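Local atomic coordinates of encapsidation protein (Bacillus phage phi29, PDB entry 5HD9), a protein that probably hydrolyses ATP to drive viral DNA into the phage prohead, as the ATPase of the packaging motor. Residues A[43-47]-A[88-92]; A[59-63]-A[76-82]; A[98-102]-A[136-141]. All blocks are in the same frame, centred on the assembly; numbering follows the deposited sequence.

Contact 1: residues A[43-47]-A[88-92]; sequences GEQFI and LAGWA
Phe46 and Gly90 pair in a buried parallel strand contact inside the central sheet, where strand 45-50 runs beside strand 87-94. The short axes lie 4.7 Å apart and diverge by 9°. Two backbone bonds set the register: Phe46 N donates to Ala89 O at 3.1 Å, and Phe46 O accepts from Trp91 N, also at 3.1 Å. This pairs Phe46 with Gly90 and Ile47 with Trp91. The first torsion of Phe46 (chi1 68°) puts CG between the backbone N and the carbonyl carbon and folds the ring back over its partner strand. The Phe46 ring lays one face on Gly90 CA, which is 4.2 Å from its centroid and almost on the ring normal, a CH-pi contact with a residue that carries no side chain.

On the other face of the sheet Ile47 and Trp91 meet at a slant, Ile47 CG1 4.0 Å from Trp91 CE3. Gln45 reaches across at the start of the strand. Its chain is extended beyond CG, and Gln45 NE2 gives a nearly straight 2.9 Å bond to Leu88 O, coming in 50° above that carbonyl's plane and not along a lone pair. The same amide lies at the rim of the indole, with Gln45 OE1 3.6 Å from Trp91 CH2 and in the ring plane. Asn108 N donates to OE1, which helps fix the rotation of the amide.

At Ala89 and Gly90, which both face Phe82 of the next strand, the pairing with strand 81-84 carries a classic beta bulge, two residues set opposite one. Strand 45-50 has strand 109-115 along its other edge, and strand 149-153 separates 109-115 from the first strand, 16-19, an order characteristic of ASCE P-loop ATPases.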
ATOM      1  N   GLY A  43     -15.520   7.089  -5.628  1.00 12.65           N
ATOM      2  CA  GLY A  43     -15.211   6.321  -6.823  1.00 14.26           C
ATOM      3  C   GLY A  43     -13.724   6.255  -7.127  1.00 12.62           C
ATOM      4  O   GLY A  43     -13.324   5.885  -8.234  1.00 12.12           O
ATOM      5  N   GLU A  44     -12.904   6.627  -6.149  1.00 12.13           N
ATOM      6  CA  GLU A  44     -11.457   6.503  -6.272  1.00 11.76           C
ATOM      7  C   GLU A  44     -11.063   5.033  -6.252  1.00 12.91           C
ATOM      8  O   GLU A  44     -11.491   4.277  -5.377  1.00 11.76           O
ATOM      9  CB  GLU A  44     -10.743   7.249  -5.140  1.00 13.17           C
ATOM     10  CG  GLU A  44     -11.003   8.742  -5.116  1.00 15.77           C
ATOM     11  CD  GLU A  44     -10.272   9.448  -3.982  1.00 15.67           C
ATOM     12  OE1 GLU A  44      -9.468   8.795  -3.282  1.00 13.69           O
ATOM     13  OE2 GLU A  44     -10.506  10.658  -3.786  1.00 15.89           O
ATOM     14  N   GLN A  45     -10.246   4.632  -7.218  1.00 10.38           N
ATOM     15  CA  GLN A  45      -9.814   3.244  -7.318  1.00  9.73           C
ATOM     16  C   GLN A  45      -8.469   3.052  -6.633  1.00 10.23           C
ATOM     17  O   GLN A  45      -7.808   4.024  -6.259  1.00 11.62           O
ATOM     18  CB  GLN A  45      -9.749   2.822  -8.783  1.00 11.12           C
ATOM     19  CG  GLN A  45     -11.115   2.795  -9.450  1.00 13.25           C
ATOM     20  CD  GLN A  45     -11.034   2.690 -10.955  1.00 13.91           C
ATOM     21  OE1 GLN A  45     -10.298   3.434 -11.606  1.00 15.00           O
ATOM     22  NE2 GLN A  45     -11.793   1.759 -11.522  1.00 13.34           N
ATOM     23  N   PHE A  46      -8.068   1.798  -6.454  1.00 10.01           N
ATOM     24  CA  PHE A  46      -6.842   1.508  -5.724  1.00  8.98           C
ATOM     25  C   PHE A  46      -6.103   0.315  -6.304  1.00 10.98           C
ATOM     26  O   PHE A  46      -6.698  -0.540  -6.964  1.00  9.72           O
ATOM     27  CB  PHE A  46      -7.152   1.260  -4.247  1.00  9.11           C
ATOM     28  CG  PHE A  46      -7.929  -0.007  -3.990  1.00 12.26           C
ATOM     29  CD1 PHE A  46      -9.310  -0.019  -4.076  1.00 12.99           C
ATOM     30  CD2 PHE A  46      -7.275  -1.181  -3.653  1.00 14.87           C
ATOM     31  CE1 PHE A  46     -10.026  -1.182  -3.840  1.00 14.32           C
ATOM     32  CE2 PHE A  46      -7.985  -2.347  -3.416  1.00 14.52           C
ATOM     33  CZ  PHE A  46      -9.360  -2.346  -3.508  1.00 14.94           C
ATOM     34  N   ILE A  47      -4.797   0.276  -6.056  1.00 11.98           N
ATOM     35  CA  ILE A  47      -3.964  -0.839  -6.479  1.00 12.41           C
ATOM     36  C   ILE A  47      -3.257  -1.449  -5.276  1.00 10.51           C
ATOM     37  O   ILE A  47      -2.620  -0.749  -4.490  1.00 11.93           O
ATOM     38  CB  ILE A  47      -2.921  -0.412  -7.535  1.00 12.27           C
ATOM     39  CG1 ILE A  47      -3.637   0.135  -8.773  1.00 11.93           C
ATOM     40  CG2 ILE A  47      -2.026  -1.597  -7.908  1.00 12.51           C
ATOM     41  CD1 ILE A  47      -2.724   0.565  -9.891  1.00 12.21           C
ATOM     42  N   LEU A  88     -15.677  -2.147 -11.173  1.00 19.65           N
ATOM     43  CA  LEU A  88     -14.236  -2.304 -11.012  1.00 18.59           C
ATOM     44  C   LEU A  88     -13.706  -1.220 -10.078  1.00 18.26           C
ATOM     45  O   LEU A  88     -13.811  -0.034 -10.381  1.00 16.67           O
ATOM     46  CB  LEU A  88     -13.527  -2.237 -12.364  1.00 19.86           C
ATOM     47  CG  LEU A  88     -12.009  -2.454 -12.351  1.00 21.79           C
ATOM     48  CD1 LEU A  88     -11.643  -3.775 -11.686  1.00 18.53           C
ATOM     49  CD2 LEU A  88     -11.460  -2.402 -13.766  1.00 25.12           C
ATOM     50  N   ALA A  89     -13.142  -1.638  -8.946  1.00 15.62           N
ATOM     51  CA  ALA A  89     -12.706  -0.708  -7.909  1.00 15.23           C
ATOM     52  C   ALA A  89     -11.196  -0.754  -7.697  1.00 15.04           C
ATOM     53  O   ALA A  89     -10.594   0.230  -7.267  1.00 12.58           O
ATOM     54  CB  ALA A  89     -13.429  -1.007  -6.603  1.00 18.08           C
ATOM     55  N   GLY A  90     -10.576  -1.892  -7.991  1.00 14.87           N
ATOM     56  CA  GLY A  90      -9.145  -2.012  -7.788  1.00 14.00           C
ATOM     57  C   GLY A  90      -8.484  -3.180  -8.489  1.00 13.97           C
ATOM     58  O   GLY A  90      -9.150  -4.015  -9.103  1.00 13.35           O
ATOM     59  N   TRP A  91      -7.157  -3.220  -8.379  1.00 11.94           N
ATOM     60  CA  TRP A  91      -6.331  -4.246  -8.999  1.00 13.46           C
ATOM     61  C   TRP A  91      -5.289  -4.766  -8.020  1.00 13.00           C
ATOM     62  O   TRP A  91      -4.757  -4.005  -7.210  1.00 11.41           O
ATOM     63  CB  TRP A  91      -5.607  -3.701 -10.233  1.00 15.61           C
ATOM     64  CG  TRP A  91      -6.494  -3.178 -11.316  1.00 13.82           C
ATOM     65  CD1 TRP A  91      -6.872  -3.830 -12.455  1.00 15.32           C
ATOM     66  CD2 TRP A  91      -7.106  -1.887 -11.374  1.00 14.92           C
ATOM     67  NE1 TRP A  91      -7.682  -3.026 -13.216  1.00 16.37           N
ATOM     68  CE2 TRP A  91      -7.842  -1.823 -12.572  1.00 16.79           C
ATOM     69  CE3 TRP A  91      -7.102  -0.773 -10.525  1.00 14.67           C
ATOM     70  CZ2 TRP A  91      -8.569  -0.699 -12.944  1.00 17.05           C
ATOM     71  CZ3 TRP A  91      -7.824   0.344 -10.896  1.00 14.20           C
ATOM     72  CH2 TRP A  91      -8.547   0.373 -12.095  1.00 14.21           C
ATOM     73  N   ALA A  92      -4.997  -6.059  -8.109  1.00 13.10           N
ATOM     74  CA  ALA A  92      -3.840  -6.639  -7.436  1.00 13.72           C
ATOM     75  C   ALA A  92      -2.743  -6.842  -8.475  1.00 15.23           C
ATOM     76  O   ALA A  92      -2.962  -7.514  -9.482  1.00 15.04           O
ATOM     77  CB  ALA A  92      -4.201  -7.953  -6.765  1.00 15.84           C
TER

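Contact 2: residues A[59-63]-A[76-82]; sequences VSNYF and VVKGRRF
Phe82 faces Tyr62, Phe63 and Val59, and its side chain can be traced outward past them. Phe82 CB starts against the Phe63 ring, 3.9 Å from Phe63 CZ, and Phe82 CG approaches that same carbon. Phe82 CD1 meets Phe63 CE2 obliquely at 3.9 Å and has Tyr62 CD2 near it as well. Phe82 CE1 is the closest point, 3.5 Å from Tyr62 CG. At the far end, Phe82 CZ lies over the Tyr62 ring and also meets Val59 CG2 at 3.8 Å.

The Phe82 strand belongs to a beta-hairpin whose two arms, 75-78 and 81-84, are joined by a type II' turn from Lys78 to Arg81, with Gly79 at its second position. Backbone bonds run both ways between Lys78 and Arg81 across that turn.

The Tyr62 and Phe82 rings form a face-to-face stack, centroids 4.2 Å apart and planes 29° from parallel, whereas Phe63 meets Phe82 obliquely, with planes 73° apart. Tyr62 presents this face because chi1 of 179° swings CG away from the backbone N, and its CD2 lies over the centre of the Phe63 ring, giving a three-membered aromatic cluster. Beyond the rings, Val77 CG2 packs on Phe63 CD2 at 3.7 Å and lies at the edge of Phe82, and Val59 CG1 comes 3.6 Å from Gly79 O.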
ATOM      1  N   VAL A  59      -5.163 -14.145  -3.104  1.00 19.10           N
ATOM      2  CA  VAL A  59      -5.768 -12.822  -3.218  1.00 16.59           C
ATOM      3  C   VAL A  59      -7.294 -12.911  -3.297  1.00 15.40           C
ATOM      4  O   VAL A  59      -7.988 -11.920  -3.100  1.00 14.33           O
ATOM      5  CB  VAL A  59      -5.225 -12.059  -4.452  1.00 17.52           C
ATOM      6  CG1 VAL A  59      -5.734 -12.682  -5.750  1.00 17.81           C
ATOM      7  CG2 VAL A  59      -5.593 -10.582  -4.377  1.00 20.34           C
ATOM      8  N   SER A  60      -7.817 -14.102  -3.573  1.00 17.72           N
ATOM      9  CA  SER A  60      -9.262 -14.302  -3.598  1.00 19.81           C
ATOM     10  C   SER A  60      -9.869 -14.066  -2.213  1.00 20.48           C
ATOM     11  O   SER A  60     -11.070 -13.821  -2.091  1.00 19.39           O
ATOM     12  CB  SER A  60      -9.605 -15.710  -4.089  1.00 22.55           C
ATOM     13  OG  SER A  60      -9.206 -16.693  -3.151  1.00 24.94           O
ATOM     14  N   ASN A  61      -9.031 -14.137  -1.180  1.00 20.10           N
ATOM     15  CA  ASN A  61      -9.462 -13.920   0.201  1.00 21.59           C
ATOM     16  C   ASN A  61      -9.278 -12.474   0.666  1.00 18.20           C
ATOM     17  O   ASN A  61      -9.459 -12.175   1.844  1.00 19.34           O
ATOM     18  CB  ASN A  61      -8.692 -14.846   1.152  1.00 23.46           C
ATOM     19  CG  ASN A  61      -9.073 -16.308   0.994  1.00 30.05           C
ATOM     20  OD1 ASN A  61     -10.063 -16.646   0.344  1.00 28.77           O
ATOM     21  ND2 ASN A  61      -8.289 -17.186   1.610  1.00 35.98           N
ATOM     22  N   TYR A  62      -8.925 -11.585  -0.260  1.00 16.55           N
ATOM     23  CA  TYR A  62      -8.541 -10.210   0.073  1.00 16.60           C
ATOM     24  C   TYR A  62      -9.553  -9.471   0.955  1.00 16.77           C
ATOM     25  O   TYR A  62      -9.167  -8.773   1.891  1.00 17.22           O
ATOM     26  CB  TYR A  62      -8.316  -9.412  -1.218  1.00 15.22           C
ATOM     27  CG  TYR A  62      -7.941  -7.959  -1.007  1.00 14.38           C
ATOM     28  CD1 TYR A  62      -6.615  -7.581  -0.828  1.00 16.83           C
ATOM     29  CD2 TYR A  62      -8.911  -6.965  -1.002  1.00 15.11           C
ATOM     30  CE1 TYR A  62      -6.269  -6.252  -0.642  1.00 15.57           C
ATOM     31  CE2 TYR A  62      -8.573  -5.635  -0.817  1.00 16.36           C
ATOM     32  CZ  TYR A  62      -7.253  -5.284  -0.637  1.00 16.96           C
ATOM     33  OH  TYR A  62      -6.923  -3.958  -0.455  1.00 15.74           O
ATOM     34  N   PHE A  63     -10.840  -9.634   0.671  1.00 17.17           N
ATOM     35  CA  PHE A  63     -11.872  -8.873   1.372  1.00 16.39           C
ATOM     36  C   PHE A  63     -12.340  -9.513   2.680  1.00 19.88           C
ATOM     37  O   PHE A  63     -13.140  -8.920   3.402  1.00 21.85           O
ATOM     38  CB  PHE A  63     -13.082  -8.669   0.458  1.00 18.25           C
ATOM     39  CG  PHE A  63     -12.861  -7.649  -0.619  1.00 16.72           C
ATOM     40  CD1 PHE A  63     -12.568  -6.332  -0.295  1.00 16.04           C
ATOM     41  CD2 PHE A  63     -12.962  -7.997  -1.955  1.00 15.83           C
ATOM     42  CE1 PHE A  63     -12.369  -5.389  -1.284  1.00 15.61           C
ATOM     43  CE2 PHE A  63     -12.766  -7.057  -2.945  1.00 14.25           C
ATOM     44  CZ  PHE A  63     -12.469  -5.751  -2.610  1.00 14.58           C
ATOM     45  N   VAL A  76     -16.079  -8.268  -4.236  1.00 17.35           N
ATOM     46  CA  VAL A  76     -15.785  -9.420  -5.081  1.00 18.79           C
ATOM     47  C   VAL A  76     -14.372  -9.370  -5.642  1.00 18.08           C
ATOM     48  O   VAL A  76     -13.893  -8.317  -6.067  1.00 16.01           O
ATOM     49  CB  VAL A  76     -16.792  -9.518  -6.255  1.00 17.77           C
ATOM     50  CG1 VAL A  76     -16.382 -10.603  -7.251  1.00 18.78           C
ATOM     51  CG2 VAL A  76     -18.194  -9.787  -5.732  1.00 20.85           C
ATOM     52  N   VAL A  77     -13.716 -10.526  -5.646  1.00 17.55           N
ATOM     53  CA  VAL A  77     -12.440 -10.688  -6.328  1.00 17.61           C
ATOM     54  C   VAL A  77     -12.625 -11.653  -7.490  1.00 16.99           C
ATOM     55  O   VAL A  77     -13.171 -12.742  -7.317  1.00 17.37           O
ATOM     56  CB  VAL A  77     -11.340 -11.219  -5.386  1.00 21.11           C
ATOM     57  CG1 VAL A  77     -10.005 -11.284  -6.113  1.00 20.80           C
ATOM     58  CG2 VAL A  77     -11.222 -10.344  -4.145  1.00 22.20           C
ATOM     59  N   LYS A  78     -12.193 -11.233  -8.675  1.00 17.22           N
ATOM     60  CA  LYS A  78     -12.137 -12.109  -9.840  1.00 20.64           C
ATOM     61  C   LYS A  78     -10.735 -12.027 -10.419  1.00 19.03           C
ATOM     62  O   LYS A  78     -10.323 -10.974 -10.904  1.00 15.58           O
ATOM     63  CB  LYS A  78     -13.160 -11.715 -10.907  1.00 23.82           C
ATOM     64  CG  LYS A  78     -14.574 -11.469 -10.418  1.00 26.44           C
ATOM     65  CD  LYS A  78     -15.470 -11.204 -11.617  1.00 28.45           C
ATOM     66  CE  LYS A  78     -16.775 -10.539 -11.238  1.00 26.68           C
ATOM     67  NZ  LYS A  78     -17.495 -10.060 -12.453  1.00 24.87           N
ATOM     68  N   GLY A  79     -10.004 -13.134 -10.372  1.00 20.17           N
ATOM     69  CA  GLY A  79      -8.604 -13.114 -10.745  1.00 21.15           C
ATOM     70  C   GLY A  79      -7.859 -12.168  -9.824  1.00 20.20           C
ATOM     71  O   GLY A  79      -7.919 -12.312  -8.604  1.00 21.95           O
ATOM     72  N   ARG A  80      -7.176 -11.188 -10.412  1.00 19.59           N
ATOM     73  CA  ARG A  80      -6.427 -10.194  -9.650  1.00 16.75           C
ATOM     74  C   ARG A  80      -7.101  -8.818  -9.693  1.00 16.76           C
ATOM     75  O   ARG A  80      -6.430  -7.792  -9.617  1.00 17.29           O
ATOM     76  CB  ARG A  80      -4.990 -10.096 -10.180  1.00 18.46           C
ATOM     77  CG  ARG A  80      -4.092 -11.250  -9.754  1.00 23.37           C
ATOM     78  CD  ARG A  80      -2.624 -10.973 -10.054  1.00 30.20           C
ATOM     79  NE  ARG A  80      -2.319 -11.040 -11.483  1.00 36.94           N
ATOM     80  CZ  ARG A  80      -2.257  -9.993 -12.305  1.00 38.75           C
ATOM     81  NH1 ARG A  80      -2.471  -8.758 -11.865  1.00 30.64           N
ATOM     82  NH2 ARG A  80      -1.968 -10.187 -13.585  1.00 42.37           N
ATOM     83  N   ARG A  81      -8.426  -8.805  -9.808  1.00 15.13           N
ATOM     84  CA  ARG A  81      -9.180  -7.556  -9.856  1.00 14.47           C
ATOM     85  C   ARG A  81     -10.254  -7.503  -8.778  1.00 16.24           C
ATOM     86  O   ARG A  81     -10.867  -8.516  -8.439  1.00 14.85           O
ATOM     87  CB  ARG A  81      -9.813  -7.365 -11.230  1.00 15.57           C
ATOM     88  CG  ARG A  81      -8.795  -7.266 -12.349  1.00 14.94           C
ATOM     89  CD  ARG A  81      -9.417  -6.751 -13.636  1.00 16.23           C
ATOM     90  NE  ARG A  81      -8.449  -6.723 -14.730  1.00 18.11           N
ATOM     91  CZ  ARG A  81      -8.174  -7.753 -15.525  1.00 18.33           C
ATOM     92  NH1 ARG A  81      -8.792  -8.917 -15.363  1.00 21.65           N
ATOM     93  NH2 ARG A  81      -7.276  -7.619 -16.492  1.00 18.25           N
ATOM     94  N   PHE A  82     -10.476  -6.300  -8.258  1.00 14.12           N
ATOM     95  CA  PHE A  82     -11.390  -6.075  -7.148  1.00 14.34           C
ATOM     96  C   PHE A  82     -12.641  -5.351  -7.623  1.00 14.86           C
ATOM     97  O   PHE A  82     -12.550  -4.354  -8.343  1.00 13.57           O
ATOM     98  CB  PHE A  82     -10.699  -5.263  -6.052  1.00 13.99           C
ATOM     99  CG  PHE A  82      -9.461  -5.916  -5.499  1.00 15.80           C
ATOM    100  CD1 PHE A  82      -9.504  -7.205  -4.992  1.00 19.45           C
ATOM    101  CD2 PHE A  82      -8.249  -5.241  -5.495  1.00 15.88           C
ATOM    102  CE1 PHE A  82      -8.365  -7.805  -4.485  1.00 18.85           C
ATOM    103  CE2 PHE A  82      -7.110  -5.837  -4.990  1.00 15.55           C
ATOM    104  CZ  PHE A  82      -7.166  -7.120  -4.485  1.00 17.84           C
TER

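Contact 3: residues A[98-102]-A[136-141]; sequences WQSEK and NLMDTV
Trp98 and Asn136 anchor a knob-into-hole contact: the indole, on a short, weakly bonded helical turn, sits as a knob among Asn136, Leu137, Thr140 and Val141 of helix 130-141, which flanks the central sheet of the ASCE fold. The first torsion of Trp98 (chi1 164°, CG anti to the backbone N) carries the ring toward that helix.

The polar rim of the hole is organised by Asn136 OD1, which accepts two donors. Trp98 NE1 binds Asn136 OD1 at 2.8 Å with an N-H...O angle of 155°, in the carbonyl plane and on a lone pair, so the indole N-H is satisfied within the hole. Lys102 NZ, also 2.8 Å from Asn136 OD1, approaches it 24° out of that plane. Asn136 ND2 is 3.4 Å from Lys102 NZ, but both are donors, so this is proximity alone. The lysine chain bends at its third torsion to reach the oxygen, and its CG lies over one face of the indole.

The other face is taken by Leu137, whose CG stands 3.8 Å from the centroid of the Trp98 six-membered ring and nearly on its normal, a CH-pi contact. Within the helix Asn136 O accepts two bonds, from Thr140 N and Thr140 OG1, which reach it from opposite faces of its plane, the hydroxyl at 2.7 Å. That bond turns the Thr140 hydroxyl back to its own helix. Thr140 CB meets the indole at its edge, near the ring plane, 3.7 Å from Trp98 CZ2.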
ATOM      1  N   TRP A  98       4.869  -5.895 -13.726  1.00 24.46           N
ATOM      2  CA  TRP A  98       4.175  -4.630 -13.964  1.00 23.16           C
ATOM      3  C   TRP A  98       4.198  -4.236 -15.441  1.00 22.23           C
ATOM      4  O   TRP A  98       3.234  -3.660 -15.944  1.00 27.22           O
ATOM      5  CB  TRP A  98       4.788  -3.508 -13.117  1.00 23.15           C
ATOM      6  CG  TRP A  98       4.393  -2.135 -13.587  1.00 20.76           C
ATOM      7  CD1 TRP A  98       5.229  -1.127 -13.972  1.00 21.26           C
ATOM      8  CD2 TRP A  98       3.061  -1.633 -13.745  1.00 18.77           C
ATOM      9  NE1 TRP A  98       4.499  -0.025 -14.350  1.00 20.12           N
ATOM     10  CE2 TRP A  98       3.164  -0.311 -14.223  1.00 19.47           C
ATOM     11  CE3 TRP A  98       1.789  -2.171 -13.528  1.00 17.59           C
ATOM     12  CZ2 TRP A  98       2.047   0.480 -14.483  1.00 18.78           C
ATOM     13  CZ3 TRP A  98       0.681  -1.385 -13.786  1.00 18.13           C
ATOM     14  CH2 TRP A  98       0.817  -0.075 -14.257  1.00 16.89           C
ATOM     15  N   GLN A  99       5.287  -4.553 -16.134  1.00 23.29           N
ATOM     16  CA  GLN A  99       5.420  -4.195 -17.545  1.00 26.80           C
ATOM     17  C   GLN A  99       4.268  -4.768 -18.371  1.00 26.80           C
ATOM     18  O   GLN A  99       3.770  -4.116 -19.289  1.00 30.17           O
ATOM     19  CB  GLN A  99       6.768  -4.671 -18.107  1.00 35.82           C
ATOM     20  CG  GLN A  99       6.879  -6.170 -18.396  1.00 50.01           C
ATOM     21  CD  GLN A  99       6.809  -7.024 -17.143  1.00 53.92           C
ATOM     22  OE1 GLN A  99       7.221  -6.599 -16.062  1.00 63.80           O
ATOM     23  NE2 GLN A  99       6.287  -8.240 -17.284  1.00 39.93           N
ATOM     24  N   SER A 100       3.837  -5.979 -18.029  1.00 27.02           N
ATOM     25  CA  SER A 100       2.759  -6.650 -18.753  1.00 30.19           C
ATOM     26  C   SER A 100       1.387  -6.109 -18.364  1.00 27.92           C
ATOM     27  O   SER A 100       0.434  -6.202 -19.138  1.00 31.01           O
ATOM     28  CB  SER A 100       2.803  -8.159 -18.499  1.00 34.12           C
ATOM     29  OG  SER A 100       3.836  -8.773 -19.244  1.00 40.66           O
ATOM     30  N   GLU A 101       1.290  -5.545 -17.166  1.00 24.70           N
ATOM     31  CA  GLU A 101       0.019  -5.043 -16.659  1.00 22.36           C
ATOM     32  C   GLU A 101      -0.301  -3.647 -17.197  1.00 24.78           C
ATOM     33  O   GLU A 101      -1.408  -3.142 -17.012  1.00 23.35           O
ATOM     34  CB  GLU A 101       0.035  -5.023 -15.127  1.00 24.02           C
ATOM     35  CG  GLU A 101       0.231  -6.395 -14.495  1.00 31.35           C
ATOM     36  CD  GLU A 101      -0.928  -7.331 -14.767  1.00 39.82           C
ATOM     37  OE1 GLU A 101      -2.041  -7.059 -14.269  1.00 41.01           O
ATOM     38  OE2 GLU A 101      -0.731  -8.338 -15.481  1.00 42.37           O
ATOM     39  N   LYS A 102       0.666  -3.035 -17.874  1.00 27.12           N
ATOM     40  CA  LYS A 102       0.523  -1.662 -18.356  1.00 25.98           C
ATOM     41  C   LYS A 102      -0.425  -1.545 -19.545  1.00 27.14           C
ATOM     42  O   LYS A 102      -0.908  -0.453 -19.850  1.00 29.08           O
ATOM     43  CB  LYS A 102       1.891  -1.094 -18.734  1.00 25.68           C
ATOM     44  CG  LYS A 102       2.720  -0.704 -17.533  1.00 26.07           C
ATOM     45  CD  LYS A 102       4.168  -0.438 -17.892  1.00 30.40           C
ATOM     46  CE  LYS A 102       4.353   0.945 -18.486  1.00 34.23           C
ATOM     47  NZ  LYS A 102       5.780   1.357 -18.421  1.00 35.00           N
ATOM     48  N   ASN A 136       7.541   3.949 -11.912  1.00 17.00           N
ATOM     49  CA  ASN A 136       6.844   3.906 -13.193  1.00 17.69           C
ATOM     50  C   ASN A 136       5.361   3.593 -13.009  1.00 16.54           C
ATOM     51  O   ASN A 136       4.504   4.201 -13.652  1.00 15.62           O
ATOM     52  CB  ASN A 136       7.482   2.873 -14.124  1.00 21.84           C
ATOM     53  CG  ASN A 136       6.790   2.801 -15.475  1.00 24.00           C
ATOM     54  OD1 ASN A 136       5.955   1.930 -15.709  1.00 25.71           O
ATOM     55  ND2 ASN A 136       7.132   3.723 -16.368  1.00 24.15           N
ATOM     56  N   LEU A 137       5.067   2.645 -12.125  1.00 14.58           N
ATOM     57  CA  LEU A 137       3.689   2.287 -11.809  1.00 13.69           C
ATOM     58  C   LEU A 137       2.931   3.506 -11.291  1.00 12.77           C
ATOM     59  O   LEU A 137       1.807   3.771 -11.716  1.00 12.47           O
ATOM     60  CB  LEU A 137       3.658   1.152 -10.781  1.00 13.97           C
ATOM     61  CG  LEU A 137       2.319   0.469 -10.479  1.00 19.56           C
ATOM     62  CD1 LEU A 137       2.572  -0.913  -9.903  1.00 24.47           C
ATOM     63  CD2 LEU A 137       1.466   1.272  -9.514  1.00 15.94           C
HETATM   64  N   MSE A 138       3.559   4.252 -10.388  1.00 12.55           N
HETATM   65  CA  MSE A 138       2.934   5.427  -9.788  1.00 12.57           C
HETATM   66  C   MSE A 138       2.634   6.510 -10.823  1.00 13.53           C
HETATM   67  O   MSE A 138       1.521   7.031 -10.874  1.00 13.99           O
HETATM   68  CB  MSE A 138       3.831   5.991  -8.682  1.00 13.82           C
HETATM   69  CG  MSE A 138       3.924   5.086  -7.469  1.00 13.11           C
HETATM   70 SE   MSE A 138       5.240   5.675  -6.164  1.00 27.21          SE
HETATM   71  CE  MSE A 138       4.437   7.391  -5.726  1.00 17.87           C
ATOM     72  N   ASP A 139       3.618   6.851 -11.648  1.00 15.18           N
ATOM     73  CA  ASP A 139       3.406   7.871 -12.670  1.00 16.73           C
ATOM     74  C   ASP A 139       2.358   7.423 -13.683  1.00 15.99           C
ATOM     75  O   ASP A 139       1.622   8.245 -14.227  1.00 16.90           O
ATOM     76  CB  ASP A 139       4.709   8.206 -13.399  1.00 17.75           C
ATOM     77  CG  ASP A 139       5.257   9.580 -13.034  1.00 20.12           C
ATOM     78  OD1 ASP A 139       4.487  10.474 -12.619  1.00 20.02           O
ATOM     79  OD2 ASP A 139       6.476   9.774 -13.185  1.00 20.91           O
ATOM     80  N   THR A 140       2.291   6.120 -13.938  1.00 15.36           N
ATOM     81  CA  THR A 140       1.341   5.597 -14.913  1.00 15.83           C
ATOM     82  C   THR A 140      -0.103   5.805 -14.450  1.00 15.24           C
ATOM     83  O   THR A 140      -0.955   6.218 -15.238  1.00 17.06           O
ATOM     84  CB  THR A 140       1.580   4.092 -15.187  1.00 16.05           C
ATOM     85  OG1 THR A 140       2.868   3.909 -15.785  1.00 16.55           O
ATOM     86  CG2 THR A 140       0.517   3.529 -16.126  1.00 16.75           C
ATOM     87  N   VAL A 141      -0.379   5.526 -13.177  1.00 13.92           N
ATOM     88  CA  VAL A 141      -1.758   5.512 -12.690  1.00 15.51           C
ATOM     89  C   VAL A 141      -2.170   6.791 -11.955  1.00 16.08           C
ATOM     90  O   VAL A 141      -3.364   7.082 -11.855  1.00 16.73           O
ATOM     91  CB  VAL A 141      -2.011   4.297 -11.760  1.00 17.37           C
ATOM     92  CG1 VAL A 141      -1.701   3.002 -12.493  1.00 20.47           C
ATOM     93  CG2 VAL A 141      -1.203   4.399 -10.467  1.00 13.38           C
TER

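How the contacts relate
From the N terminus, the chain first enters contact 1 at 43-47, runs through 59-63 and the hairpin 76-82, where contact 2 closes, and returns at 88-92 to close contact 1; contact 2 is therefore nested inside contact 1. Contact 3 follows in series, opening at 98-102 just after strand 87-94 and closing at 136-141. Contacts 1 and 2 share the sheet, since strand 81-84 lies next to strand 87-94, with Gly90 O and Phe82 N 2.8 Å apart in a probable hydrogen bond. A salt bridge from Arg80 NH2 to Glu101 OE2 links contact 2 to contact 3, and Ile47 packs on Val141 to join contacts 1 and 3.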